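Local coordinates for putative rubredoxin reductase (Rhodopseudomonas palustris, PDB 3FG2), which is an FAD-containing ferredoxin reductase that probably passes electrons from NADH, through its flavin, to the ferredoxin serving the cytochrome P450 CYP199A2, at residues A[33-37]-A[38-42]; A[13-16]-A[17-21]; A[60-63]-A[64-68]; A[292-295]-A[296-300]. All coordinates share one frame; numbering follows the deposited sequence.

Contact 1 of 4, residues A[33-37]-A[38-42]; sequences NDEKH and LPYQR. With FAD (flavin-adenine dinucleotide), chain B.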
# COMPACT_ATOMS: atom_id res chain seq x y z
N ASN A 33 -9.48 -16.08 -5.66
CA ASN A 33 -8.22 -15.87 -4.95
C ASN A 33 -7.07 -16.63 -5.62
O ASN A 33 -7.00 -17.85 -5.54
CB ASN A 33 -8.39 -16.33 -3.50
CG ASN A 33 -7.15 -16.13 -2.67
OD1 ASN A 33 -6.35 -15.22 -2.93
ND2 ASN A 33 -6.98 -16.97 -1.64
N ASP A 34 -6.16 -15.89 -6.28
CA ASP A 34 -5.04 -16.52 -6.98
C ASP A 34 -3.79 -16.81 -6.14
O ASP A 34 -2.71 -17.02 -6.70
CB ASP A 34 -4.63 -15.70 -8.20
CG ASP A 34 -3.87 -14.44 -7.83
OD1 ASP A 34 -3.42 -13.72 -8.75
OD2 ASP A 34 -3.73 -14.17 -6.62
N GLU A 35 -3.92 -16.81 -4.82
CA GLU A 35 -2.77 -17.10 -3.97
C GLU A 35 -3.08 -18.29 -3.08
O GLU A 35 -4.21 -18.47 -2.64
CB GLU A 35 -2.42 -15.90 -3.09
CG GLU A 35 -1.89 -14.69 -3.82
CD GLU A 35 -1.27 -13.68 -2.86
OE1 GLU A 35 -1.47 -12.46 -3.06
OE2 GLU A 35 -0.57 -14.10 -1.90
N LYS A 36 -2.06 -19.11 -2.82
CA LYS A 36 -2.21 -20.29 -1.98
C LYS A 36 -2.32 -19.92 -0.50
O LYS A 36 -1.63 -20.49 0.35
CB LYS A 36 -1.02 -21.24 -2.17
CG LYS A 36 -0.95 -21.92 -3.52
CD LYS A 36 0.22 -22.90 -3.57
CE LYS A 36 0.29 -23.63 -4.91
NZ LYS A 36 -0.92 -24.47 -5.15
N HIS A 37 -3.19 -18.97 -0.20
CA HIS A 37 -3.39 -18.55 1.18
C HIS A 37 -4.79 -18.02 1.36
O HIS A 37 -5.40 -17.51 0.42
CB HIS A 37 -2.42 -17.45 1.59
CG HIS A 37 -0.98 -17.83 1.46
ND1 HIS A 37 -0.21 -17.46 0.37
CD2 HIS A 37 -0.17 -18.56 2.26
CE1 HIS A 37 1.01 -17.94 0.52
NE2 HIS A 37 1.06 -18.61 1.65
N LEU A 38 -5.32 -18.17 2.57
CA LEU A 38 -6.64 -17.64 2.85
C LEU A 38 -6.39 -16.14 2.76
O LEU A 38 -5.27 -15.69 3.02
CB LEU A 38 -7.07 -18.01 4.27
CG LEU A 38 -7.08 -19.50 4.64
CD1 LEU A 38 -7.32 -19.65 6.13
CD2 LEU A 38 -8.15 -20.23 3.83
N PRO A 39 -7.40 -15.35 2.37
CA PRO A 39 -7.21 -13.90 2.28
C PRO A 39 -6.41 -13.42 3.50
O PRO A 39 -6.75 -13.75 4.63
CB PRO A 39 -8.63 -13.37 2.25
CG PRO A 39 -9.33 -14.42 1.45
CD PRO A 39 -8.79 -15.71 2.05
N TYR A 40 -5.36 -12.63 3.28
CA TYR A 40 -4.53 -12.17 4.38
C TYR A 40 -4.16 -10.69 4.40
O TYR A 40 -4.35 -9.97 3.42
CB TYR A 40 -3.25 -13.01 4.42
CG TYR A 40 -2.37 -12.85 3.20
CD1 TYR A 40 -1.33 -11.92 3.18
CD2 TYR A 40 -2.56 -13.64 2.06
CE1 TYR A 40 -0.51 -11.77 2.08
CE2 TYR A 40 -1.74 -13.49 0.94
CZ TYR A 40 -0.71 -12.56 0.96
OH TYR A 40 0.12 -12.41 -0.13
N GLN A 41 -3.62 -10.26 5.53
CA GLN A 41 -3.22 -8.87 5.75
C GLN A 41 -1.83 -8.59 5.18
O GLN A 41 -0.91 -9.40 5.31
CB GLN A 41 -3.20 -8.56 7.25
CG GLN A 41 -4.47 -8.92 8.01
CD GLN A 41 -4.24 -8.98 9.52
OE1 GLN A 41 -3.87 -7.98 10.15
NE2 GLN A 41 -4.45 -10.16 10.10
N ARG A 42 -1.68 -7.42 4.56
CA ARG A 42 -0.41 -7.01 3.98
C ARG A 42 0.52 -6.24 4.92
O ARG A 42 1.71 -6.53 5.00
CB ARG A 42 -0.65 -6.15 2.73
CG ARG A 42 -0.65 -6.92 1.43
CD ARG A 42 -1.79 -7.90 1.35
NE ARG A 42 -1.72 -8.74 0.16
CZ ARG A 42 -2.60 -9.70 -0.11
NH1 ARG A 42 -3.59 -9.94 0.72
NH2 ARG A 42 -2.47 -10.44 -1.21
PA FAD B . -4.00 -6.42 -2.55
O1A FAD B . -2.65 -6.39 -3.19
O2A FAD B . -4.14 -6.60 -1.21
O5B FAD B . -4.53 -7.74 -3.14
C5B FAD B . -4.63 -8.02 -4.58
C4B FAD B . -4.92 -9.54 -4.64
O4B FAD B . -5.47 -9.82 -5.98
C3B FAD B . -3.70 -10.46 -4.50
O3B FAD B . -3.83 -11.54 -3.62
C2B FAD B . -3.39 -10.80 -5.93
O2B FAD B . -2.59 -11.93 -6.08
C1B FAD B . -4.78 -11.01 -6.47
N9A FAD B . -4.96 -10.93 -7.92
C8A FAD B . -4.31 -10.10 -8.79
N7A FAD B . -4.69 -10.27 -10.05
C5A FAD B . -5.62 -11.27 -10.01
C6A FAD B . -6.41 -11.92 -11.08
N6A FAD B . -6.33 -11.62 -12.35
N1A FAD B . -7.27 -12.91 -10.63
C2A FAD B . -7.38 -13.26 -9.31
N3A FAD B . -6.70 -12.71 -8.28
C4A FAD B . -5.83 -11.71 -8.68
N1 FAD B . -1.10 0.17 3.72
C2 FAD B . -1.35 0.86 4.83
O2 FAD B . -2.25 1.65 4.89
N3 FAD B . -0.57 0.69 6.02
C4 FAD B . 0.48 -0.20 6.07
O4 FAD B . 1.12 -0.32 7.11
C4X FAD B . 0.77 -0.96 4.86
N5 FAD B . 1.78 -1.86 4.86
C5X FAD B . 2.02 -2.58 3.70
C6 FAD B . 3.08 -3.52 3.71
C7 FAD B . 3.39 -4.29 2.60
C7M FAD B . 4.53 -5.28 2.67
C8 FAD B . 2.61 -4.13 1.37
C8M FAD B . 2.88 -4.93 0.12
C9 FAD B . 1.55 -3.19 1.34
C9A FAD B . 1.25 -2.42 2.49
N10 FAD B . 0.17 -1.44 2.53
C10 FAD B . -0.08 -0.73 3.67
C1' FAD B . -0.64 -1.26 1.30
C2' FAD B . -1.88 -2.21 1.33
O2' FAD B . -1.43 -3.53 1.52
C3' FAD B . -2.61 -2.05 0.01
O3' FAD B . -3.07 -0.71 -0.13
C4' FAD B . -3.79 -3.00 -0.04
O4' FAD B . -3.35 -4.38 0.11
C5' FAD B . -4.49 -2.83 -1.37
O5' FAD B . -5.69 -3.86 -1.40
P FAD B . -6.07 -4.50 -2.70
O1P FAD B . -7.27 -5.39 -2.27
O2P FAD B . -6.34 -3.60 -3.73
O3P FAD B . -4.98 -5.35 -3.19

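Contact 2 of 4, residues A[13-16]-A[17-21]; sequences GFQV and AVSLR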
# COMPACT_ATOMS: atom_id res chain seq x y z
N GLY A 13 -10.74 -6.91 -2.05
CA GLY A 13 -11.57 -8.03 -2.46
C GLY A 13 -12.32 -8.66 -1.30
O GLY A 13 -13.52 -8.90 -1.37
N PHE A 14 -11.59 -8.91 -0.21
CA PHE A 14 -12.18 -9.50 0.98
C PHE A 14 -13.23 -8.58 1.61
O PHE A 14 -14.31 -9.02 1.99
CB PHE A 14 -11.09 -9.80 2.00
CG PHE A 14 -11.61 -10.16 3.36
CD1 PHE A 14 -12.19 -11.40 3.59
CD2 PHE A 14 -11.53 -9.25 4.41
CE1 PHE A 14 -12.69 -11.73 4.85
CE2 PHE A 14 -12.03 -9.56 5.67
CZ PHE A 14 -12.61 -10.80 5.89
N GLN A 15 -12.89 -7.29 1.71
CA GLN A 15 -13.80 -6.32 2.31
C GLN A 15 -15.11 -6.12 1.56
O GLN A 15 -16.16 -6.01 2.18
CB GLN A 15 -13.09 -4.97 2.46
CG GLN A 15 -13.90 -3.96 3.27
CD GLN A 15 -14.18 -4.43 4.68
OE1 GLN A 15 -15.34 -4.50 5.11
NE2 GLN A 15 -13.12 -4.77 5.42
N VAL A 16 -15.06 -6.07 0.23
CA VAL A 16 -16.29 -5.89 -0.52
C VAL A 16 -17.19 -7.12 -0.35
O VAL A 16 -18.41 -7.01 -0.26
CB VAL A 16 -16.02 -5.66 -2.02
CG1 VAL A 16 -15.44 -6.90 -2.65
CG2 VAL A 16 -17.30 -5.25 -2.72
N ALA A 17 -16.57 -8.30 -0.28
CA ALA A 17 -17.34 -9.52 -0.09
C ALA A 17 -18.07 -9.43 1.25
O ALA A 17 -19.29 -9.60 1.32
CB ALA A 17 -16.41 -10.73 -0.09
N VAL A 18 -17.31 -9.15 2.29
CA VAL A 18 -17.86 -9.03 3.63
C VAL A 18 -18.90 -7.93 3.75
O VAL A 18 -20.01 -8.17 4.23
CB VAL A 18 -16.74 -8.79 4.66
CG1 VAL A 18 -17.32 -8.38 6.00
CG2 VAL A 18 -15.91 -10.06 4.81
N SER A 19 -18.57 -6.72 3.29
CA SER A 19 -19.49 -5.60 3.37
C SER A 19 -20.76 -5.86 2.57
O SER A 19 -21.83 -5.34 2.89
CB SER A 19 -18.83 -4.32 2.87
OG SER A 19 -17.79 -3.92 3.75
N LEU A 20 -20.62 -6.66 1.52
CA LEU A 20 -21.75 -6.99 0.67
C LEU A 20 -22.74 -7.81 1.51
O LEU A 20 -23.95 -7.53 1.51
CB LEU A 20 -21.26 -7.79 -0.53
CG LEU A 20 -21.88 -7.60 -1.92
CD1 LEU A 20 -22.32 -6.16 -2.16
CD2 LEU A 20 -20.82 -8.03 -2.96
N ARG A 21 -22.22 -8.79 2.24
CA ARG A 21 -23.07 -9.63 3.08
C ARG A 21 -23.67 -8.85 4.24
O ARG A 21 -24.87 -8.97 4.52
CB ARG A 21 -22.27 -10.82 3.63
CG ARG A 21 -22.09 -11.97 2.64
CD ARG A 21 -23.43 -12.39 2.00
NE ARG A 21 -23.31 -13.62 1.23
CZ ARG A 21 -23.90 -13.83 0.07
NH1 ARG A 21 -24.66 -12.89 -0.47
NH2 ARG A 21 -23.73 -14.98 -0.58

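Contact 3 of 4, residues A[60-63]-A[64-68]; sequences MFRP and EKFFQ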
# COMPACT_ATOMS: atom_id res chain seq x y z
N MET A 60 -4.10 -14.23 8.25
CA MET A 60 -5.42 -14.39 7.64
C MET A 60 -6.43 -13.37 8.19
O MET A 60 -6.41 -13.05 9.38
CB MET A 60 -5.94 -15.80 7.92
CG MET A 60 -5.98 -16.17 9.41
SD MET A 60 -6.99 -17.62 9.82
CE MET A 60 -5.91 -18.95 9.39
N PHE A 61 -7.29 -12.86 7.32
CA PHE A 61 -8.31 -11.91 7.75
C PHE A 61 -9.25 -12.63 8.70
O PHE A 61 -9.39 -12.24 9.86
CB PHE A 61 -9.11 -11.38 6.55
CG PHE A 61 -8.40 -10.33 5.75
CD1 PHE A 61 -8.10 -10.55 4.41
CD2 PHE A 61 -8.06 -9.11 6.32
CE1 PHE A 61 -7.47 -9.56 3.65
CE2 PHE A 61 -7.43 -8.12 5.58
CZ PHE A 61 -7.13 -8.34 4.24
N ARG A 62 -9.90 -13.68 8.19
CA ARG A 62 -10.81 -14.50 8.97
C ARG A 62 -10.44 -15.96 8.69
O ARG A 62 -9.77 -16.25 7.70
CB ARG A 62 -12.27 -14.27 8.54
CG ARG A 62 -12.74 -12.83 8.62
CD ARG A 62 -12.66 -12.28 10.04
NE ARG A 62 -12.51 -10.82 10.02
CZ ARG A 62 -13.48 -9.97 9.72
NH1 ARG A 62 -14.69 -10.42 9.41
NH2 ARG A 62 -13.24 -8.66 9.69
N PRO A 63 -10.85 -16.88 9.57
CA PRO A 63 -10.52 -18.29 9.33
C PRO A 63 -11.37 -18.89 8.22
O PRO A 63 -12.39 -18.33 7.82
CB PRO A 63 -10.76 -18.93 10.69
CG PRO A 63 -11.88 -18.11 11.26
CD PRO A 63 -11.47 -16.69 10.89
N GLU A 64 -10.94 -20.04 7.71
CA GLU A 64 -11.63 -20.73 6.63
C GLU A 64 -13.15 -20.86 6.81
O GLU A 64 -13.92 -20.62 5.88
CB GLU A 64 -10.99 -22.10 6.43
CG GLU A 64 -11.59 -22.92 5.31
CD GLU A 64 -10.60 -23.93 4.75
OE1 GLU A 64 -9.87 -24.55 5.55
OE2 GLU A 64 -10.56 -24.09 3.51
N LYS A 65 -13.57 -21.25 8.01
CA LYS A 65 -14.99 -21.43 8.31
C LYS A 65 -15.83 -20.17 8.08
O LYS A 65 -17.04 -20.26 7.86
CB LYS A 65 -15.16 -21.89 9.76
CG LYS A 65 -16.61 -22.04 10.19
CD LYS A 65 -16.72 -22.53 11.62
CE LYS A 65 -18.18 -22.74 12.00
NZ LYS A 65 -18.86 -23.69 11.08
N PHE A 66 -15.19 -19.01 8.14
CA PHE A 66 -15.88 -17.74 7.95
C PHE A 66 -16.58 -17.63 6.60
O PHE A 66 -17.75 -17.26 6.52
CB PHE A 66 -14.90 -16.58 8.09
CG PHE A 66 -15.50 -15.24 7.78
CD1 PHE A 66 -16.32 -14.60 8.71
CD2 PHE A 66 -15.26 -14.61 6.56
CE1 PHE A 66 -16.90 -13.36 8.42
CE2 PHE A 66 -15.83 -13.38 6.26
CZ PHE A 66 -16.65 -12.75 7.20
N PHE A 67 -15.85 -17.94 5.53
CA PHE A 67 -16.40 -17.83 4.18
C PHE A 67 -17.60 -18.74 3.94
O PHE A 67 -18.48 -18.41 3.14
CB PHE A 67 -15.29 -18.12 3.16
CG PHE A 67 -14.11 -17.20 3.29
CD1 PHE A 67 -13.12 -17.47 4.23
CD2 PHE A 67 -14.03 -16.04 2.54
CE1 PHE A 67 -12.06 -16.58 4.42
CE2 PHE A 67 -12.98 -15.14 2.72
CZ PHE A 67 -11.99 -15.41 3.66
N GLN A 68 -17.64 -19.86 4.64
CA GLN A 68 -18.74 -20.81 4.51
C GLN A 68 -19.97 -20.25 5.21
O GLN A 68 -21.06 -20.20 4.64
CB GLN A 68 -18.33 -22.16 5.12
CG GLN A 68 -16.92 -22.60 4.71
CD GLN A 68 -16.53 -23.95 5.29
OE1 GLN A 68 -16.71 -24.20 6.48
NE2 GLN A 68 -15.96 -24.81 4.45

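Contact 4 of 4, residues A[292-295]-A[296-300]; sequences SVQN and ATDQA. With FAD (flavin-adenine dinucleotide), chain B.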
# COMPACT_ATOMS: atom_id res chain seq x y z
N SER A 292 -3.46 2.12 0.00
CA SER A 292 -3.56 2.07 1.45
C SER A 292 -4.73 1.17 1.85
O SER A 292 -5.66 0.98 1.08
CB SER A 292 -3.75 3.48 2.03
OG SER A 292 -5.04 3.98 1.74
N VAL A 293 -4.65 0.62 3.05
CA VAL A 293 -5.70 -0.25 3.55
C VAL A 293 -6.98 0.55 3.65
O VAL A 293 -8.07 0.06 3.35
CB VAL A 293 -5.34 -0.80 4.94
CG1 VAL A 293 -6.53 -1.51 5.54
CG2 VAL A 293 -4.14 -1.73 4.82
N GLN A 294 -6.83 1.81 4.06
CA GLN A 294 -7.96 2.71 4.19
C GLN A 294 -8.70 2.80 2.86
O GLN A 294 -9.91 2.61 2.80
CB GLN A 294 -7.47 4.09 4.63
CG GLN A 294 -8.47 5.22 4.47
CD GLN A 294 -8.52 5.75 3.05
OE1 GLN A 294 -7.49 6.00 2.43
NE2 GLN A 294 -9.72 5.95 2.53
N ASN A 295 -7.95 3.08 1.81
CA ASN A 295 -8.53 3.20 0.48
C ASN A 295 -9.21 1.92 0.01
O ASN A 295 -10.31 1.96 -0.55
CB ASN A 295 -7.46 3.61 -0.52
CG ASN A 295 -8.00 3.77 -1.91
OD1 ASN A 295 -7.72 2.95 -2.80
ND2 ASN A 295 -8.81 4.80 -2.12
N ALA A 296 -8.55 0.78 0.22
CA ALA A 296 -9.11 -0.49 -0.20
C ALA A 296 -10.41 -0.76 0.55
O ALA A 296 -11.41 -1.17 -0.03
CB ALA A 296 -8.10 -1.62 0.08
N THR A 297 -10.36 -0.51 1.84
CA THR A 297 -11.50 -0.73 2.72
C THR A 297 -12.68 0.20 2.43
O THR A 297 -13.79 -0.28 2.20
CB THR A 297 -11.05 -0.57 4.19
OG1 THR A 297 -10.09 -1.59 4.50
CG2 THR A 297 -12.23 -0.68 5.13
N ASP A 298 -12.45 1.50 2.45
CA ASP A 298 -13.54 2.45 2.21
C ASP A 298 -14.12 2.29 0.81
O ASP A 298 -15.33 2.42 0.62
CB ASP A 298 -13.07 3.89 2.41
CG ASP A 298 -12.62 4.17 3.83
OD1 ASP A 298 -13.09 3.48 4.77
OD2 ASP A 298 -11.80 5.10 4.00
N GLN A 299 -13.27 2.01 -0.16
CA GLN A 299 -13.76 1.84 -1.51
C GLN A 299 -14.65 0.61 -1.58
O GLN A 299 -15.69 0.61 -2.25
CB GLN A 299 -12.60 1.74 -2.50
CG GLN A 299 -12.22 3.07 -3.12
CD GLN A 299 -11.18 2.93 -4.21
OE1 GLN A 299 -11.17 1.95 -4.95
NE2 GLN A 299 -10.31 3.93 -4.32
N ALA A 300 -14.25 -0.45 -0.86
CA ALA A 300 -15.04 -1.67 -0.84
C ALA A 300 -16.42 -1.37 -0.25
O ALA A 300 -17.44 -1.81 -0.78
CB ALA A 300 -14.33 -2.73 -0.01
PA FAD B . -4.00 -6.42 -2.55
O1A FAD B . -2.65 -6.39 -3.19
O2A FAD B . -4.14 -6.60 -1.21
O5B FAD B . -4.53 -7.74 -3.14
C5B FAD B . -4.63 -8.02 -4.58
C4B FAD B . -4.92 -9.54 -4.64
O4B FAD B . -5.47 -9.82 -5.98
C3B FAD B . -3.70 -10.46 -4.50
O3B FAD B . -3.83 -11.54 -3.62
C2B FAD B . -3.39 -10.80 -5.93
O2B FAD B . -2.59 -11.93 -6.08
C1B FAD B . -4.78 -11.01 -6.47
N9A FAD B . -4.96 -10.93 -7.92
C8A FAD B . -4.31 -10.10 -8.79
N7A FAD B . -4.69 -10.27 -10.05
C5A FAD B . -5.62 -11.27 -10.01
C6A FAD B . -6.41 -11.92 -11.08
N6A FAD B . -6.33 -11.62 -12.35
N1A FAD B . -7.27 -12.91 -10.63
C2A FAD B . -7.38 -13.26 -9.31
N3A FAD B . -6.70 -12.71 -8.28
C4A FAD B . -5.83 -11.71 -8.68
N1 FAD B . -1.10 0.17 3.72
C2 FAD B . -1.35 0.86 4.83
O2 FAD B . -2.25 1.65 4.89
N3 FAD B . -0.57 0.69 6.02
C4 FAD B . 0.48 -0.20 6.07
O4 FAD B . 1.12 -0.32 7.11
C4X FAD B . 0.77 -0.96 4.86
N5 FAD B . 1.78 -1.86 4.86
C5X FAD B . 2.02 -2.58 3.70
C6 FAD B . 3.08 -3.52 3.71
C7 FAD B . 3.39 -4.29 2.60
C7M FAD B . 4.53 -5.28 2.67
C8 FAD B . 2.61 -4.13 1.37
C8M FAD B . 2.88 -4.93 0.12
C9 FAD B . 1.55 -3.19 1.34
C9A FAD B . 1.25 -2.42 2.49
N10 FAD B . 0.17 -1.44 2.53
C10 FAD B . -0.08 -0.73 3.67
C1' FAD B . -0.64 -1.26 1.30
C2' FAD B . -1.88 -2.21 1.33
O2' FAD B . -1.43 -3.53 1.52
C3' FAD B . -2.61 -2.05 0.01
O3' FAD B . -3.07 -0.71 -0.13
C4' FAD B . -3.79 -3.00 -0.04
O4' FAD B . -3.35 -4.38 0.11
C5' FAD B . -4.49 -2.83 -1.37
O5' FAD B . -5.69 -3.86 -1.40
P FAD B . -6.07 -4.50 -2.70
O1P FAD B . -7.27 -5.39 -2.27
O2P FAD B . -6.34 -3.60 -3.73
O3P FAD B . -4.98 -5.35 -3.19

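Contact 1 of 4, residues A[33-37]-A[38-42]
Glu35 and Tyr40 meet because of their first torsions: Glu35 CG lies anti to its carbonyl carbon (chi1 -67°) with the chain extended beyond it, while Tyr40 CG sits between its own backbone N and carbonyl carbon (chi1 64°), which turns the ring back toward the acid. Tyr40 OH donates to the syn lone pair of Glu35 OE2 over a short 2.5 Å, and OE2 lies at the ring edge, in plane; the two side chains cross at about a right angle. The other carboxylate oxygen, Glu35 OE1, forms a salt bridge with Arg42 NH2 at 2.9 Å and also accepts from FAD O3B at 2.6 Å. This is the acidic end of the second strand in a Rossmann-type dinucleotide-binding fold: the loop after strand 29-32 carries acids that hold the adenosine ribose. Asp34 OD2 takes the neighbouring hydroxyl, FAD O2B, also at 2.6 Å, and Asp34 OD1 pairs with Arg78. The Arg42 guanidinium is sandwiched, with FAD O2A of the pyrophosphate over one face and Tyr40 CZ 3.5 Å above the other. Glu35 OE1 meets it at the edge instead, and the nearby positive charge would probably favour an ionised Glu35. Arg42 NH1 also reaches back to Tyr40 O, though that bond is weak. At the start of the loop, Asn33 ND2 donates to His37 O at 2.7 Å, nearly along the C=O axis and in the Asn33 amide plane, closing the loop across the inverse gamma turn centred on Lys36. Beyond it, His37 CB rests 3.8 Å from Tyr40 CD2.

Contact 2 of 4, residues A[13-16]-A[17-21]
Phe14 and Val18 pack one turn apart on helix 11-22, the first helix of the Rossmann-type beta-alpha-beta unit between strands 4-7 and 29-32. Gly13, at its start, is the last glycine of a GxGxxG pattern and touches the FAD. Val18 is the side chain to follow. Its CB sits 3.6 Å from Phe14 O, the carbonyl that accepts from Val18 N. From CB, the CG1 branch runs anti to the backbone N (chi1 168°) and passes 4.4 Å from Gln15 OE1. The CG2 branch lies anti to the carbonyl carbon, and this sends it over the Phe14 ring: CG2 stands 3.8 Å from the ring centroid, 24° off the normal, a CH-pi contact displaced toward the rim where CE1 and CZ lie. Phe66 of helix 64-69 packs against both residues, and the Phe14 ring also stacks with Phe61. On another side of the helix, Val16 and Ala17 turn to Ile6 of strand 4-7, and Gln15 and Ser19 lie against helix 293-306. Ser19 OG, anti to its carbonyl carbon, folds back toward the preceding turn and comes within 2.9 Å of Gln15 OE1. Gln15 O accepts two bonds, from Ser19 N at 2.7 Å in the regular helical pattern and from Ser19 OG at 3.1 Å, the hydroxyl coming from 39° above the carbonyl plane.

Contact 3 of 4, residues A[60-63]-A[64-68]
Pro63 O turns back to accept from Phe66 N, three residues on, at 2.9 Å, with the donor standing well above the carbonyl plane, where the chain passes from the loop toward helix 64-69. Arg62 and Phe66 meet across that turn. Arg62 CG, anti to its carbonyl carbon, is set over the centre of the Phe66 ring, 3.7 Å from the centroid and 11° off the normal, a close CH-pi contact. Arg62 CB lies 3.5 Å from Phe66 CG. A bend at chi2 (-60°) keeps the guanidinium above the same face, its plane at 79° to the ring and Phe66 CE1 at its edge; at 5.3 Å from Arg62 CZ to the centroid, any cation-pi attraction is weak. In the Rossmann-type FAD-binding domain, the turn lies against helix 11-22, where Phe14 packs on Arg62, Phe66 and Phe67. With an alanine here instead of Phe66, the aliphatic part of Arg62 is likely to lose its ring support, and a gap to open beside Phe14 and Val18. Phe67 reaches back toward the loop as well: its CD1 is 3.8 Å from Pro63 O, Arg62 O lies near the plane at its edge, and Phe66 CD2 sits over one face.

Contact 4 of 4, residues A[292-295]-A[296-300]
Gln294 NE2 donates to Asp298 OD2 at 2.7 Å in a nearly straight bond (170°) between residues one turn apart on helix 293-306. The carboxylate oxygen lies in the Gln294 amide plane but is met on its anti side, by a donor tilted 26° out of the carboxylate plane, and the bend at Gln294 chi2 (-81°) folds the amide over to reach it. A lysine in place of Asp298 would probably cost Gln294 NE2 its straight bond to the carboxylate, leaving the amide less firmly fixed; its bond to Tyr314 OH is weak. Thr297 grips Val293 O twice, through its N at 2.8 Å and its OG1 at 2.9 Å, the hydroxyl from above the carbonyl plane. Ser292 is the N-cap: its OG accepts from Asn295 N at 3.0 Å. The helix start faces the flavin, with Val293 N donating to FAD O2 at 3.2 Å. Farther along, Gln299 OE1 is taken by Gly274 N. Packing completes the contact: Val293 CG1 runs alongside Thr297, Val293 CG2 rests 3.7 Å from FAD N1, and Ala296 CB is 3.6 Å from FAD O5'. With its N-terminal end aimed at the N1-C2=O2 side of the isoalloxazine, the helix dipole would be expected to stabilise negative charge there in the reduced flavin.

From the N terminus the four contacts follow in series, each local in sequence, two of them within helices, and none nests in or crosses another. Contact 2 comes first, on helix 11-22 between strands 4-7 and 29-32. Contact 1 folds the loop directly after strand 29-32, and contact 3 ends that same excursion as the chain enters helix 64-69. These two are pinned by Pro39 O to Phe61 N, a probable hydrogen bond, and by Pro39 against Phe67. Contact 2 packs on both, most closely on contact 3. Contact 4, far along the sequence, returns helix 293-306 to helix 11-22 through Ala300 and Gln15. Contacts 1 and 4 do not touch; FAD spans them, contact 1 holding its adenosine ribose and reaching the pyrophosphate, contact 4 meeting the flavin and ribityl chain.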